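Local coordinates for hexapeptide transferase family protein (Anaplasma phagocytophilum, PDB 3IXC) that binds magnesium ions and, as a left-handed beta-helix protein related to gamma-type carbonic anhydrases, may be a transferase whose substrate is not established, at residues S137-A140 against A141-L145; K149-K152 against S153-W157; R166-E170 against E171-Y175; E181-I184 against A185-R188. All blocks are in the same frame, centred on the assembly; numbering follows the deposited sequence. Where two conformers were deposited one is given.

Contact 1: S137-A140 against A141-L145; sequences SMLA and AGSLL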
loop_
_atom_site.group_PDB
_atom_site.type_symbol
_atom_site.label_atom_id
_atom_site.label_comp_id
_atom_site.label_asym_id
_atom_site.label_seq_id
_atom_site.Cartn_x
_atom_site.Cartn_y
_atom_site.Cartn_z
ATOM N N SER A 137 -17.275 -6.087 -15.268
ATOM C CA SER A 137 -17.634 -6.429 -13.890
ATOM C C SER A 137 -16.887 -5.508 -12.927
ATOM O O SER A 137 -15.939 -4.826 -13.325
ATOM C CB SER A 137 -17.308 -7.899 -13.595
ATOM O OG SER A 137 -15.912 -8.153 -13.714
ATOM N N MET A 138 -17.306 -5.489 -11.665
ATOM C CA MET A 138 -16.731 -4.547 -10.707
ATOM C C MET A 138 -16.555 -5.124 -9.314
ATOM O O MET A 138 -17.377 -5.916 -8.856
ATOM C CB MET A 138 -17.583 -3.273 -10.632
ATOM C CG MET A 138 -16.998 -2.206 -9.719
ATOM S SD MET A 138 -17.647 -0.553 -10.000
ATOM C CE MET A 138 -19.298 -0.746 -9.487
ATOM N N LEU A 139 -15.464 -4.705 -8.672
ATOM C CA LEU A 139 -15.190 -5.017 -7.287
ATOM C C LEU A 139 -15.218 -3.700 -6.510
ATOM O O LEU A 139 -14.569 -2.727 -6.914
ATOM C CB LEU A 139 -13.814 -5.676 -7.204
ATOM C CG LEU A 139 -13.419 -6.505 -5.991
ATOM C CD1 LEU A 139 -14.401 -7.641 -5.758
ATOM C CD2 LEU A 139 -12.006 -7.031 -6.198
ATOM N N ALA A 140 -15.971 -3.664 -5.410
ATOM C CA ALA A 140 -16.023 -2.470 -4.559
ATOM C C ALA A 140 -14.660 -2.204 -3.933
ATOM O O ALA A 140 -13.859 -3.131 -3.764
ATOM C CB ALA A 140 -17.048 -2.646 -3.461
ATOM N N ALA A 141 -14.422 -0.946 -3.560
ATOM C CA ALA A 141 -13.226 -0.585 -2.795
ATOM C C ALA A 141 -13.045 -1.519 -1.600
ATOM O O ALA A 141 -14.016 -1.899 -0.939
ATOM C CB ALA A 141 -13.313 0.851 -2.316
ATOM N N GLY A 142 -11.795 -1.894 -1.348
ATOM C CA GLY A 142 -11.449 -2.652 -0.146
ATOM C C GLY A 142 -11.865 -4.109 -0.165
ATOM O O GLY A 142 -11.936 -4.739 0.891
ATOM N N SER A 143 -12.129 -4.652 -1.353
ATOM C CA SER A 143 -12.546 -6.050 -1.461
ATOM C C SER A 143 -11.369 -7.012 -1.428
ATOM O O SER A 143 -10.241 -6.635 -1.745
ATOM C CB SER A 143 -13.303 -6.293 -2.759
ATOM O OG SER A 143 -14.484 -5.514 -2.832
ATOM N N LEU A 144 -11.660 -8.253 -1.042
ATOM C CA LEU A 144 -10.689 -9.344 -1.082
ATOM C C LEU A 144 -11.298 -10.476 -1.901
ATOM O O LEU A 144 -12.115 -11.252 -1.382
ATOM C CB LEU A 144 -10.353 -9.815 0.339
ATOM C CG LEU A 144 -9.544 -11.111 0.509
ATOM C CD1 LEU A 144 -8.200 -11.004 -0.186
ATOM C CD2 LEU A 144 -9.362 -11.463 1.978
ATOM N N LEU A 145 -10.927 -10.553 -3.178
ATOM C CA LEU A 145 -11.466 -11.579 -4.072
ATOM C C LEU A 145 -10.572 -12.806 -3.997
ATOM O O LEU A 145 -9.418 -12.770 -4.436
ATOM C CB LEU A 145 -11.563 -11.056 -5.514
ATOM C CG LEU A 145 -12.259 -11.983 -6.526
ATOM C CD1 LEU A 145 -13.710 -12.250 -6.130
ATOM C CD2 LEU A 145 -12.194 -11.393 -7.932
#
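Ala140 and Ser143 are the first and last residues of a type II beta turn, which makes one corner of the left-handed parallel beta-helix and leads from strand 138-139 to strand 144-145. The polar part of the contact centres on Ala140 O. Ser143 OG donates to this oxygen over 2.6 Å, at a C=O...donor angle of 125°, so the hydroxyl comes in obliquely rather than head-on. The backbone bond that would ordinarily close such a turn, Ser143 N to Ala140 O at 3.3 Å, is weak. Ser143 N has a second partner in Ser125 OG, and Gly142, at a positive phi of 74°, turns its carbonyl to Arg160. The apolar part joins the two leucines: in the conformer given, Leu139 CD2 lies 4.1 Å from Leu145 CB, the side chains crossing at an angle. Ala141, whose CB points away from the preceding residues, packs on Met128 of the second subunit. What sets the hydroxyl is chi1 of Ser143, -61°: OG stands beside the serine's own backbone N, and both donors of that residue converge on Ala140 O.

Contact 2: K149-K152 against S153-W157; sequences KIVK and SGELW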
loop_
_atom_site.group_PDB
_atom_site.type_symbol
_atom_site.label_atom_id
_atom_site.label_comp_id
_atom_site.label_asym_id
_atom_site.label_seq_id
_atom_site.Cartn_x
_atom_site.Cartn_y
_atom_site.Cartn_z
ATOM N N LYS A 149 -12.320 -17.406 -7.585
ATOM C CA LYS A 149 -13.667 -16.831 -7.665
ATOM C C LYS A 149 -13.858 -16.106 -8.989
ATOM O O LYS A 149 -12.913 -15.514 -9.512
ATOM C CB LYS A 149 -13.949 -15.895 -6.483
ATOM C CG LYS A 149 -14.051 -16.606 -5.128
ATOM C CD LYS A 149 -15.421 -17.282 -4.958
ATOM C CE LYS A 149 -15.536 -18.018 -3.624
ATOM N NZ LYS A 149 -15.030 -19.422 -3.676
ATOM N N ILE A 150 -15.079 -16.176 -9.520
ATOM C CA ILE A 150 -15.409 -15.587 -10.818
ATOM C C ILE A 150 -16.490 -14.516 -10.667
ATOM O O ILE A 150 -17.627 -14.826 -10.292
ATOM C CB ILE A 150 -15.914 -16.657 -11.829
ATOM C CG1 ILE A 150 -15.134 -17.972 -11.702
ATOM C CG2 ILE A 150 -15.870 -16.114 -13.258
ATOM C CD1 ILE A 150 -13.711 -17.904 -12.190
ATOM N N VAL A 151 -16.131 -13.266 -10.956
ATOM C CA VAL A 151 -17.092 -12.157 -10.966
ATOM C C VAL A 151 -17.651 -12.080 -12.388
ATOM O O VAL A 151 -16.908 -11.853 -13.340
ATOM C CB VAL A 151 -16.435 -10.810 -10.571
ATOM C CG1 VAL A 151 -17.478 -9.692 -10.496
ATOM C CG2 VAL A 151 -15.678 -10.932 -9.227
ATOM N N LYS A 152 -18.958 -12.281 -12.536
ATOM C CA LYS A 152 -19.556 -12.328 -13.874
ATOM C C LYS A 152 -19.860 -10.928 -14.395
ATOM O O LYS A 152 -19.995 -9.979 -13.614
ATOM C CB LYS A 152 -20.810 -13.197 -13.889
ATOM C CG LYS A 152 -20.531 -14.672 -13.629
ATOM C CD LYS A 152 -21.816 -15.484 -13.640
ATOM C CE LYS A 152 -21.531 -16.951 -13.376
ATOM N NZ LYS A 152 -22.780 -17.754 -13.247
ATOM N N SER A 153 -19.959 -10.809 -15.718
ATOM C CA SER A 153 -20.249 -9.533 -16.368
ATOM C C SER A 153 -21.482 -8.861 -15.784
ATOM O O SER A 153 -22.523 -9.503 -15.595
ATOM C CB SER A 153 -20.433 -9.730 -17.873
ATOM O OG SER A 153 -19.241 -10.225 -18.462
ATOM N N GLY A 154 -21.348 -7.568 -15.497
ATOM C CA GLY A 154 -22.439 -6.775 -14.962
ATOM C C GLY A 154 -22.594 -6.851 -13.455
ATOM O O GLY A 154 -23.362 -6.083 -12.881
ATOM N N GLU A 155 -21.871 -7.772 -12.815
ATOM C CA GLU A 155 -21.963 -7.929 -11.361
ATOM C C GLU A 155 -21.038 -6.992 -10.594
ATOM O O GLU A 155 -19.932 -6.674 -11.045
ATOM C CB GLU A 155 -21.670 -9.367 -10.929
ATOM C CG GLU A 155 -22.596 -10.401 -11.544
ATOM C CD GLU A 155 -22.341 -11.823 -11.046
ATOM O OE1 GLU A 155 -21.249 -12.101 -10.505
ATOM O OE2 GLU A 155 -23.249 -12.665 -11.215
ATOM N N LEU A 156 -21.514 -6.591 -9.417
ATOM C CA LEU A 156 -20.715 -5.900 -8.420
ATOM C C LEU A 156 -20.517 -6.846 -7.233
ATOM O O LEU A 156 -21.483 -7.348 -6.659
ATOM C CB LEU A 156 -21.399 -4.603 -7.962
ATOM C CG LEU A 156 -20.775 -3.884 -6.753
ATOM C CD1 LEU A 156 -19.326 -3.451 -7.010
ATOM C CD2 LEU A 156 -21.640 -2.684 -6.363
ATOM N N TRP A 157 -19.256 -7.105 -6.901
ATOM C CA TRP A 157 -18.916 -7.885 -5.713
ATOM C C TRP A 157 -18.270 -6.954 -4.699
ATOM O O TRP A 157 -17.699 -5.912 -5.062
ATOM C CB TRP A 157 -17.944 -9.009 -6.076
ATOM C CG TRP A 157 -18.575 -10.216 -6.724
ATOM C CD1 TRP A 157 -19.567 -10.234 -7.672
ATOM C CD2 TRP A 157 -18.209 -11.581 -6.500
ATOM N NE1 TRP A 157 -19.848 -11.529 -8.039
ATOM C CE2 TRP A 157 -19.032 -12.377 -7.330
ATOM C CE3 TRP A 157 -17.271 -12.211 -5.666
ATOM C CZ2 TRP A 157 -18.946 -13.773 -7.352
ATOM C CZ3 TRP A 157 -17.187 -13.607 -5.689
ATOM C CH2 TRP A 157 -18.023 -14.368 -6.527
#
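Lys152 meets Glu155 across a type II beta turn, and together with Trp157 and Val151 these residues account for most of the contact. The aliphatic part of Lys152 runs alongside the Glu155 chain, both pointing the same way, with Lys152 CB 3.5 Å from Glu155 CD. The backbone of Lys152 does the polar work. Its carbonyl oxygen accepts from Glu155 N at 3.0 Å, closing the turn, and its amide reaches Glu155 OE1 at 3.1 Å. With CG beside its own backbone N (chi1 -59°) and the rest of the chain extended, Glu155 runs along Lys152 and brings OE1 to that amide. Trp157 completes the grip: NE1 donates to the same OE1 over 2.9 Å, and the two donors approach it from opposite faces of the carboxylate plane, which should restrict the rotation of both carboxylate and indole. Val151 then covers one face of that indole with both of its methyl groups. CG1 makes a CH-pi contact 3.9 Å from the centroid of the five-membered ring, while CG2 lies 3.8 Å above the ring plane, nearer its rim. Farther out on the indole, Lys149 CB reaches Trp157 CZ3 at 4.0 Å. Short strands joined by tight turns are the corners of a left-handed beta-helix; here the turn joins strand 150-151 to strand 155-159, and the indole lies against Val151 and Leu145.

Contact 3: R166-E170 against E171-Y175; sequences RMMTE and EEILY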
loop_
_atom_site.group_PDB
_atom_site.type_symbol
_atom_site.label_atom_id
_atom_site.label_comp_id
_atom_site.label_asym_id
_atom_site.label_seq_id
_atom_site.Cartn_x
_atom_site.Cartn_y
_atom_site.Cartn_z
ATOM N N ARG A 166 -24.758 -7.185 -5.887
ATOM C CA ARG A 166 -25.890 -6.836 -6.748
ATOM C C ARG A 166 -25.379 -6.639 -8.169
ATOM O O ARG A 166 -24.175 -6.575 -8.400
ATOM C CB ARG A 166 -26.556 -5.545 -6.266
ATOM C CG ARG A 166 -25.603 -4.346 -6.181
ATOM C CD ARG A 166 -26.355 -3.060 -5.870
ATOM N NE ARG A 166 -25.462 -1.925 -5.633
ATOM C CZ ARG A 166 -24.897 -1.193 -6.595
ATOM N NH1 ARG A 166 -25.114 -1.484 -7.877
ATOM N NH2 ARG A 166 -24.099 -0.174 -6.277
ATOM N N MET A 167 -26.302 -6.543 -9.120
ATOM C CA MET A 167 -25.934 -6.062 -10.445
ATOM C C MET A 167 -25.669 -4.553 -10.397
ATOM O O MET A 167 -26.152 -3.846 -9.507
ATOM C CB MET A 167 -27.023 -6.391 -11.476
ATOM C CG MET A 167 -27.308 -7.886 -11.638
ATOM S SD MET A 167 -25.878 -8.881 -12.108
ATOM C CE MET A 167 -25.686 -8.467 -13.845
ATOM N N MET A 168 -24.882 -4.077 -11.359
ATOM C CA MET A 168 -24.591 -2.658 -11.497
ATOM C C MET A 168 -25.730 -1.878 -12.140
ATOM O O MET A 168 -26.479 -2.405 -12.971
ATOM C CB MET A 168 -23.324 -2.468 -12.319
ATOM C CG MET A 168 -22.045 -2.583 -11.510
ATOM S SD MET A 168 -20.586 -2.229 -12.504
ATOM C CE MET A 168 -20.390 -3.826 -13.296
ATOM N N THR A 169 -25.844 -0.611 -11.757
ATOM C CA THR A 169 -26.812 0.296 -12.356
ATOM C C THR A 169 -26.341 0.700 -13.752
ATOM O O THR A 169 -25.185 0.464 -14.118
ATOM C CB THR A 169 -26.961 1.572 -11.510
ATOM O OG1 THR A 169 -25.709 2.264 -11.500
ATOM C CG2 THR A 169 -27.329 1.223 -10.077
ATOM N N GLU A 170 -27.232 1.330 -14.512
ATOM C CA GLU A 170 -26.875 1.889 -15.815
ATOM C C GLU A 170 -25.688 2.856 -15.683
ATOM O O GLU A 170 -24.747 2.798 -16.477
ATOM C CB GLU A 170 -28.073 2.615 -16.432
ATOM C CG GLU A 170 -27.757 3.294 -17.771
ATOM C CD GLU A 170 -28.914 4.116 -18.305
ATOM O OE1 GLU A 170 -30.062 3.623 -18.289
ATOM O OE2 GLU A 170 -28.675 5.251 -18.758
ATOM N N GLU A 171 -25.748 3.743 -14.689
ATOM C CA GLU A 171 -24.681 4.720 -14.456
ATOM C C GLU A 171 -23.331 4.043 -14.187
ATOM O O GLU A 171 -22.296 4.461 -14.728
ATOM C CB GLU A 171 -25.060 5.667 -13.311
ATOM C CG GLU A 171 -24.060 6.789 -13.046
ATOM C CD GLU A 171 -24.414 7.648 -11.836
ATOM O OE1 GLU A 171 -25.526 7.494 -11.272
ATOM O OE2 GLU A 171 -23.574 8.487 -11.447
ATOM N N GLU A 172 -23.354 2.993 -13.370
ATOM C CA GLU A 172 -22.137 2.242 -13.041
ATOM C C GLU A 172 -21.544 1.528 -14.254
ATOM O O GLU A 172 -20.316 1.527 -14.437
ATOM C CB GLU A 172 -22.410 1.251 -11.912
ATOM C CG GLU A 172 -22.509 1.930 -10.558
ATOM C CD GLU A 172 -23.086 1.044 -9.484
ATOM O OE1 GLU A 172 -23.722 0.020 -9.814
ATOM O OE2 GLU A 172 -22.900 1.386 -8.299
ATOM N N ILE A 173 -22.405 0.937 -15.086
ATOM C CA ILE A 173 -21.955 0.251 -16.305
ATOM C C ILE A 173 -21.332 1.264 -17.272
ATOM O O ILE A 173 -20.244 1.035 -17.829
ATOM C CB ILE A 173 -23.105 -0.522 -17.001
ATOM C CG1 ILE A 173 -23.637 -1.631 -16.093
ATOM C CG2 ILE A 173 -22.627 -1.144 -18.314
ATOM C CD1 ILE A 173 -22.743 -2.851 -16.035
ATOM N N LEU A 174 -22.015 2.391 -17.467
ATOM C CA LEU A 174 -21.460 3.451 -18.313
ATOM C C LEU A 174 -20.107 3.943 -17.793
ATOM O O LEU A 174 -19.216 4.295 -18.578
ATOM C CB LEU A 174 -22.432 4.628 -18.422
ATOM C CG LEU A 174 -23.699 4.358 -19.235
ATOM C CD1 LEU A 174 -24.686 5.509 -19.046
ATOM C CD2 LEU A 174 -23.367 4.179 -20.721
ATOM N N TYR A 175 -19.967 3.987 -16.474
ATOM C CA TYR A 175 -18.740 4.503 -15.864
ATOM C C TYR A 175 -17.517 3.630 -16.128
ATOM O O TYR A 175 -16.389 4.096 -16.020
ATOM C CB TYR A 175 -18.908 4.737 -14.359
ATOM C CG TYR A 175 -17.748 5.517 -13.751
ATOM C CD1 TYR A 175 -17.536 6.856 -14.071
ATOM C CD2 TYR A 175 -16.858 4.899 -12.867
ATOM C CE1 TYR A 175 -16.453 7.573 -13.525
ATOM C CE2 TYR A 175 -15.788 5.602 -12.315
ATOM C CZ TYR A 175 -15.591 6.932 -12.647
ATOM O OH TYR A 175 -14.533 7.615 -12.088
#
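Glu172 OE1 is gripped by two donors, Arg166 NH1 at 2.8 Å and the backbone amide Thr169 N at 2.9 Å. The arginine makes an end-on salt bridge, its second nitrogen NH2 meeting Glu172 OE2 at 2.8 Å, and both carboxylate oxygens offer their syn lone pairs. Guanidinium and carboxylate planes are only 6° apart, and the two bonds are nearly straight, so this is a classical bidentate pair. Thr169 N comes to OE1 from the anti side, tilted out of the carboxylate plane, and does not compete with the arginine for a position. NH1 also donates to Met167 O, which further fixes the guanidinium. In return Thr169 OG1 accepts from Glu172 N over 3.1 Å. The two reciprocal bonds form a capping box, with Thr169 as N-cap of helix 170-188. Its chi1 of 63° sets OG1 between its backbone N and carbonyl carbon, turned to the first turn of the helix. There the regular backbone bonds begin, Ile173 N to Thr169 O and Leu174 N to Glu170 O. In the conformer given, Ile173 CD1 packs against Met168 CE beside the box. The chemistry implies that one glutamate does double duty: it caps an amide ahead of the helix and ties the helix to strand 162-167. Its negative charge near the helix N terminus, with an arginine on both oxygens, would probably be stabilised.

Contact 4: E181-I184 against A185-R188; sequences ENYI and ALSR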
loop_
_atom_site.group_PDB
_atom_site.type_symbol
_atom_site.label_atom_id
_atom_site.label_comp_id
_atom_site.label_asym_id
_atom_site.label_seq_id
_atom_site.Cartn_x
_atom_site.Cartn_y
_atom_site.Cartn_z
ATOM N N GLU A 181 -11.465 6.140 -20.175
ATOM C CA GLU A 181 -11.239 7.294 -21.046
ATOM C C GLU A 181 -10.732 8.520 -20.271
ATOM O O GLU A 181 -9.831 9.236 -20.729
ATOM C CB GLU A 181 -12.508 7.613 -21.844
ATOM C CG GLU A 181 -12.846 6.550 -22.901
ATOM C CD GLU A 181 -11.779 6.386 -23.992
ATOM O OE1 GLU A 181 -11.010 7.339 -24.271
ATOM O OE2 GLU A 181 -11.715 5.284 -24.586
ATOM N N ASN A 182 -11.288 8.734 -19.081
ATOM C CA ASN A 182 -10.840 9.823 -18.217
ATOM C C ASN A 182 -9.360 9.690 -17.898
ATOM O O ASN A 182 -8.624 10.679 -17.937
ATOM C CB ASN A 182 -11.637 9.854 -16.909
ATOM C CG ASN A 182 -13.070 10.321 -17.090
ATOM O OD1 ASN A 182 -13.469 10.799 -18.157
ATOM N ND2 ASN A 182 -13.863 10.179 -16.028
ATOM N N TYR A 183 -8.931 8.462 -17.596
ATOM C CA TYR A 183 -7.541 8.220 -17.221
ATOM C C TYR A 183 -6.575 8.365 -18.388
ATOM O O TYR A 183 -5.444 8.841 -18.203
ATOM C CB TYR A 183 -7.376 6.875 -16.484
ATOM C CG TYR A 183 -7.184 7.112 -15.010
ATOM C CD1 TYR A 183 -5.906 7.330 -14.492
ATOM C CD2 TYR A 183 -8.275 7.205 -14.146
ATOM C CE1 TYR A 183 -5.721 7.606 -13.137
ATOM C CE2 TYR A 183 -8.097 7.485 -12.795
ATOM C CZ TYR A 183 -6.814 7.676 -12.306
ATOM O OH TYR A 183 -6.626 7.946 -10.977
ATOM N N ILE A 184 -7.017 7.983 -19.583
ATOM C CA ILE A 184 -6.199 8.229 -20.775
ATOM C C ILE A 184 -5.977 9.736 -20.904
ATOM O O ILE A 184 -4.836 10.185 -21.057
ATOM C CB ILE A 184 -6.828 7.645 -22.065
ATOM C CG1 ILE A 184 -6.940 6.115 -21.961
ATOM C CG2 ILE A 184 -5.991 8.046 -23.304
ATOM C CD1 ILE A 184 -7.821 5.463 -23.055
ATOM N N ALA A 185 -7.059 10.506 -20.805
ATOM C CA ALA A 185 -6.972 11.966 -20.928
ATOM C C ALA A 185 -6.097 12.572 -19.834
ATOM O O ALA A 185 -5.242 13.427 -20.114
ATOM C CB ALA A 185 -8.361 12.589 -20.917
ATOM N N LEU A 186 -6.305 12.113 -18.601
ATOM C CA LEU A 186 -5.526 12.571 -17.443
ATOM C C LEU A 186 -4.032 12.338 -17.654
ATOM O O LEU A 186 -3.210 13.238 -17.423
ATOM C CB LEU A 186 -6.000 11.853 -16.167
ATOM C CG LEU A 186 -5.388 12.308 -14.833
ATOM C CD1 LEU A 186 -5.715 13.774 -14.538
ATOM C CD2 LEU A 186 -5.876 11.432 -13.695
ATOM N N SER A 187 -3.684 11.136 -18.114
ATOM C CA SER A 187 -2.277 10.775 -18.312
ATOM C C SER A 187 -1.590 11.584 -19.419
ATOM O O SER A 187 -0.368 11.738 -19.396
ATOM C CB SER A 187 -2.133 9.272 -18.565
ATOM O OG SER A 187 -2.607 8.910 -19.853
ATOM N N ARG A 188 -2.373 12.111 -20.370
ATOM C CA ARG A 188 -1.781 12.879 -21.457
ATOM C C ARG A 188 -1.296 14.256 -21.003
ATOM O O ARG A 188 -0.515 14.898 -21.701
ATOM C CB ARG A 188 -2.727 12.952 -22.657
ATOM C CG ARG A 188 -2.628 11.701 -23.506
ATOM C CD ARG A 188 -3.829 11.484 -24.382
ATOM N NE ARG A 188 -3.724 10.208 -25.079
ATOM C CZ ARG A 188 -4.541 9.829 -26.052
ATOM N NH1 ARG A 188 -5.519 10.634 -26.436
ATOM N NH2 ARG A 188 -4.380 8.653 -26.638
#
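Leu186 lays its CD2 methyl over one face of the Tyr183 ring, 4.2 Å from the centroid and somewhat toward the rim, a CH-pi contact between residues three apart on helix 170-188. The two side chains run side by side and point the same way. Tyr183 chi1, -105°, lies off the staggered values; with Leu186 CG opposite its backbone N (-174°), the leucine's CD2 branch lies against the ring. The helix backbone is held by Leu186 N to Asn182 O at 2.8 Å and Ser187 N to Tyr183 O at 2.9 Å. Ser187 OG lies between its own N and carbonyl carbon, chi1 72°, and bends back to donate to Ile184 O over 2.8 Å. Arg188 N also reaches this carbonyl, but at 3.2 Å and weakly. In the conformer given, of two deposited, Arg188 extends along Ile184, whose CG2 sits over the centre of the guanidinium face, 3.6 Å from CZ; Arg188 NH2 hydrogen-bonds Asn57 OD1. The helix segment lies across the coils of the beta-helix. Tyr183 meets Trp61 at nearly a right angle, and its OH bonds to Arg67 of the second subunit. Near a magnesium site without being a listed ligand, it packs on the metal ligand His88 of that subunit, while Ser187 rests on strand 59-60 and Ile184 on Phe101.

In the fold
Along the chain the four contacts follow in series, none nested in or crossing another. Contact 1 closes the corner between strands 138-139 and 144-145, and contact 2 closes that between 150-151 and 155-159. Their centres lie about 9 Å apart, and strand 155-159 pairs with 138-139 through probable backbone hydrogen bonds, Ala140 N to Trp157 O among them. Contact 3 then passes from strand 162-167, antiparallel neighbour of 155-159, into helix 170-188, its Met168 touching Met138 of contact 1. Contact 4 lies farther along that helix, its centre about 21 Å from the centre of contact 3. Thus the last coils and the final helix are joined, and contacts 1 and 4 both touch the second subunit.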